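Local atomic coordinates of flagellar hook protein FlgE (Caulobacter crescentus CB15, PDB entry 5AY6), a protein that builds the flagellar hook, the curved, flexible segment thought to act as a universal joint that passes motor torque on to the filament. Residues T106-M109 against T110-R113; V38-S41 against A42-H46. All coordinates share one frame; numbering follows the deposited sequence.

Interaction 1. Residues T106-M109 against T110-R113; sequences TGSM and TTTR
Ser108 OG accepts two backbone N-H groups at once, and this grip folds the chain back on itself just before strand 111-113. The amide of Thr110 reaches OG with N at 3.0 Å and an N-H...O angle of 162°; that of Thr111 comes nearly as straight, its N also 3.0 Å from Ser108 OG. A side-chain oxygen bound to the N-H two residues on is an ST turn, and serine suits it, since its short arm keeps the hydroxyl close to its own backbone. With OG trans to the backbone N (chi1 163°), the hydroxyl lies on the inside of the bend. Thr110 OG1 stands alongside it at 3.3 Å from Ser108 OG, at best a weak bond. Replacing the serine by an alanine is likely to leave the Thr110 and Thr111 amides without this acceptor and the bend less firmly fixed.

Farther from the bend, water takes over the pairing. One molecule accepts from Ser108 N and lies 2.7 Å from Thr111 O; another joins Thr106 O, 2.6 Å away, to Arg113 N. At the open end, the Arg113 chain kinks at chi3 (-74°) and brings NH2 obliquely to Thr106 OG1, 3.8 Å away and not bonded to it. The guanidinium instead forms a salt bridge with Asp98, whose OD2 also accepts from Thr106 N, while Thr106 OG1 bonds to Pro104 O. The bend is thus closed by direct hydroxyl-amide bonds, whereas its two arms are spaced by solvent, a polar arrangement suited to a surface loop.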
loop_
_atom_site.group_PDB
_atom_site.type_symbol
_atom_site.label_atom_id
_atom_site.label_comp_id
_atom_site.label_asym_id
_atom_site.label_seq_id
_atom_site.Cartn_x
_atom_site.Cartn_y
_atom_site.Cartn_z
ATOM N N THR A 106 10.143 -14.861 -17.216
ATOM C CA THR A 106 11.559 -15.201 -17.184
ATOM C C THR A 106 12.407 -13.959 -16.923
ATOM O O THR A 106 12.808 -13.253 -17.853
ATOM C CB THR A 106 11.999 -15.874 -18.498
ATOM O OG1 THR A 106 11.117 -16.966 -18.793
ATOM C CG2 THR A 106 13.423 -16.397 -18.385
ATOM N N GLY A 107 12.669 -13.696 -15.647
ATOM C CA GLY A 107 13.432 -12.529 -15.246
ATOM C C GLY A 107 14.919 -12.693 -15.488
ATOM O O GLY A 107 15.385 -13.767 -15.858
ATOM N N SER A 108 15.662 -11.614 -15.273
ATOM C CA SER A 108 17.112 -11.619 -15.435
ATOM C C SER A 108 17.747 -10.581 -14.526
ATOM O O SER A 108 17.149 -9.539 -14.255
ATOM C CB SER A 108 17.498 -11.346 -16.893
ATOM O OG SER A 108 18.864 -10.966 -16.996
ATOM N N MET A 109 18.958 -10.864 -14.053
ATOM C CA MET A 109 19.693 -9.911 -13.231
ATOM C C MET A 109 20.219 -8.733 -14.049
ATOM O O MET A 109 20.549 -7.688 -13.492
ATOM C CB MET A 109 20.862 -10.600 -12.514
ATOM C CG MET A 109 20.440 -11.663 -11.522
ATOM S SD MET A 109 19.435 -11.014 -10.173
ATOM C CE MET A 109 20.561 -9.816 -9.458
ATOM N N THR A 110 20.295 -8.894 -15.368
ATOM C CA THR A 110 20.929 -7.877 -16.206
ATOM C C THR A 110 20.018 -7.286 -17.287
ATOM O O THR A 110 20.257 -6.171 -17.756
ATOM C CB THR A 110 22.187 -8.440 -16.892
ATOM O OG1 THR A 110 21.859 -9.662 -17.565
ATOM C CG2 THR A 110 23.282 -8.710 -15.865
ATOM N N THR A 111 18.992 -8.028 -17.692
ATOM C CA THR A 111 18.118 -7.583 -18.778
ATOM C C THR A 111 16.629 -7.783 -18.505
ATOM O O THR A 111 16.235 -8.418 -17.522
ATOM C CB THR A 111 18.437 -8.322 -20.104
ATOM O OG1 THR A 111 18.117 -9.716 -19.973
ATOM C CG2 THR A 111 19.900 -8.162 -20.490
ATOM N N THR A 112 15.809 -7.213 -19.385
ATOM C CA THR A 112 14.420 -7.631 -19.528
ATOM C C THR A 112 14.111 -7.797 -21.007
ATOM O O THR A 112 14.649 -7.069 -21.845
ATOM C CB THR A 112 13.416 -6.631 -18.912
ATOM O OG1 THR A 112 12.086 -7.148 -19.054
ATOM C CG2 THR A 112 13.491 -5.275 -19.609
ATOM N N ARG A 113 13.259 -8.762 -21.332
ATOM C CA ARG A 113 12.732 -8.853 -22.690
ATOM C C ARG A 113 11.779 -7.685 -22.909
ATOM O O ARG A 113 11.149 -7.217 -21.958
ATOM C CB ARG A 113 12.017 -10.189 -22.922
ATOM C CG ARG A 113 12.935 -11.404 -22.862
ATOM C CD ARG A 113 12.227 -12.685 -23.307
ATOM N NE ARG A 113 11.272 -13.183 -22.317
ATOM C CZ ARG A 113 10.606 -14.329 -22.432
ATOM N NH1 ARG A 113 10.792 -15.101 -23.494
ATOM N NH2 ARG A 113 9.756 -14.710 -21.485
HETATM O O HOH W 1 12.978 -10.818 -18.868
HETATM O O HOH W 2 14.376 -9.034 -15.705
#

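Interaction 2. Residues V38-S41 against A42-H46; sequences VVDS and ATNSH
The carboxylate of Asp40 and the imidazole of His46 make the side-chain hydrogen bond of this contact: His46 NE2 donates almost straight (174°) to Asp40 OD2 at 2.6 Å. Asp40 OD2 lies in the ring plane, but the ring meets it from above the carboxylate plane, the two groups being turned steeply against each other. Because His46 ND1 is hydrogen-bonded to Glu73, a carboxylate lies at each ring nitrogen, which probably biases the ring towards its protonated form.

Asp40 OD1 serves backbone amides, taking Ala42 N at 2.8 Å and Asn44 N at 2.8 Å from opposite faces of the carboxylate. Its bond to Ala42 is an Asx turn, and the carboxylate can curl over the loop because chi1 (61°) sets CG between the backbone N and carbonyl carbon.

Main-chain bonds define a beta hairpin with a type I turn and G1 bulge: Thr43 N meets Asp40 O at 2.9 Å, and Asp40 N meets Asn44 O. Thr43 adopts the left-handed conformation (phi 65°) that glycine usually fills. Val38 and His46 then form an antiparallel hydrogen-bonded pair.

Water links Asn44 ND2 to Asp40 OD2, 2.7 Å from the latter. Nonpolar contact comes from Val39, whose CG1 rests 3.7 Å from Thr43 CA.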
loop_
_atom_site.group_PDB
_atom_site.type_symbol
_atom_site.label_atom_id
_atom_site.label_comp_id
_atom_site.label_asym_id
_atom_site.label_seq_id
_atom_site.Cartn_x
_atom_site.Cartn_y
_atom_site.Cartn_z
ATOM N N VAL A 38 17.842 4.261 -25.351
ATOM C CA VAL A 38 18.149 2.924 -24.868
ATOM C C VAL A 38 18.189 1.964 -26.050
ATOM O O VAL A 38 17.169 1.724 -26.697
ATOM C CB VAL A 38 17.109 2.442 -23.839
ATOM C CG1 VAL A 38 17.396 1.009 -23.422
ATOM C CG2 VAL A 38 17.087 3.370 -22.633
ATOM N N VAL A 39 19.371 1.424 -26.333
ATOM C CA VAL A 39 19.549 0.503 -27.453
ATOM C C VAL A 39 19.244 -0.932 -27.037
ATOM O O VAL A 39 19.780 -1.418 -26.038
ATOM C CB VAL A 39 20.982 0.578 -28.010
ATOM C CG1 VAL A 39 21.165 -0.414 -29.151
ATOM C CG2 VAL A 39 21.290 1.993 -28.471
ATOM N N ASP A 40 18.377 -1.606 -27.790
ATOM C CA ASP A 40 18.042 -2.993 -27.482
ATOM C C ASP A 40 18.984 -3.946 -28.207
ATOM O O ASP A 40 19.824 -3.517 -28.997
ATOM C CB ASP A 40 16.574 -3.313 -27.823
ATOM C CG ASP A 40 16.234 -3.133 -29.305
ATOM O OD1 ASP A 40 17.096 -3.357 -30.180
ATOM O OD2 ASP A 40 15.070 -2.783 -29.596
ATOM N N SER A 41 18.829 -5.239 -27.947
ATOM C CA SER A 41 19.734 -6.244 -28.493
ATOM C C SER A 41 19.629 -6.363 -30.017
ATOM O O SER A 41 20.462 -7.014 -30.647
ATOM C CB SER A 41 19.473 -7.602 -27.836
ATOM O OG SER A 41 18.112 -7.988 -27.960
ATOM N N ALA A 42 18.616 -5.730 -30.600
ATOM C CA ALA A 42 18.451 -5.703 -32.053
ATOM C C ALA A 42 18.913 -4.366 -32.638
ATOM O O ALA A 42 18.529 -4.005 -33.754
ATOM C CB ALA A 42 17.002 -5.970 -32.431
ATOM N N THR A 43 19.728 -3.648 -31.864
ATOM C CA THR A 43 20.320 -2.354 -32.235
ATOM C C THR A 43 19.302 -1.225 -32.428
ATOM O O THR A 43 19.645 -0.159 -32.938
ATOM C CB THR A 43 21.176 -2.457 -33.526
ATOM O OG1 THR A 43 20.322 -2.568 -34.673
ATOM C CG2 THR A 43 22.112 -3.653 -33.463
ATOM N N ASN A 44 18.060 -1.447 -32.012
ATOM C CA ASN A 44 17.043 -0.405 -32.090
ATOM C C ASN A 44 17.034 0.452 -30.829
ATOM O O ASN A 44 17.141 -0.073 -29.720
ATOM C CB ASN A 44 15.664 -1.020 -32.321
ATOM C CG ASN A 44 15.586 -1.794 -33.623
ATOM O OD1 ASN A 44 16.170 -1.394 -34.630
ATOM N ND2 ASN A 44 14.869 -2.913 -33.605
ATOM N N SER A 45 16.913 1.768 -30.999
ATOM C CA SER A 45 16.924 2.689 -29.864
ATOM C C SER A 45 15.512 3.075 -29.439
ATOM O O SER A 45 14.609 3.180 -30.270
ATOM C CB SER A 45 17.714 3.954 -30.199
ATOM O OG SER A 45 16.865 4.915 -30.802
ATOM N N HIS A 46 15.331 3.297 -28.140
ATOM C CA HIS A 46 14.030 3.679 -27.601
ATOM C C HIS A 46 14.145 4.803 -26.579
ATOM O O HIS A 46 15.207 5.031 -26.003
ATOM C CB HIS A 46 13.339 2.488 -26.930
ATOM C CG HIS A 46 13.388 1.217 -27.721
ATOM N ND1 HIS A 46 12.309 0.735 -28.416
ATOM C CD2 HIS A 46 14.392 0.318 -27.900
ATOM C CE1 HIS A 46 12.638 -0.407 -29.007
ATOM N NE2 HIS A 46 13.894 -0.675 -28.707
HETATM O O HOH W 3 13.622 -3.859 -31.605
#

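How the interactions relate
Both contacts are tight reversals in the part of the chain assigned to the FlgE third domain, and interaction 2 comes first in sequence. Their centres lie 15 Å apart and their nearest atoms about 7 Å, so they do not touch directly. Strand 120-122 ties them together: it pairs with strand 111-113 through Thr112 and Val121, while Thr120 bonds to Ser41 of the hairpin and Val121 packs against Val38 and Asp40. Interaction 1 relies on a neutral hydroxyl and water, interaction 2 on a carboxylate and a histidine. With no ligand or active site involved, both are structural features of this hook fragment.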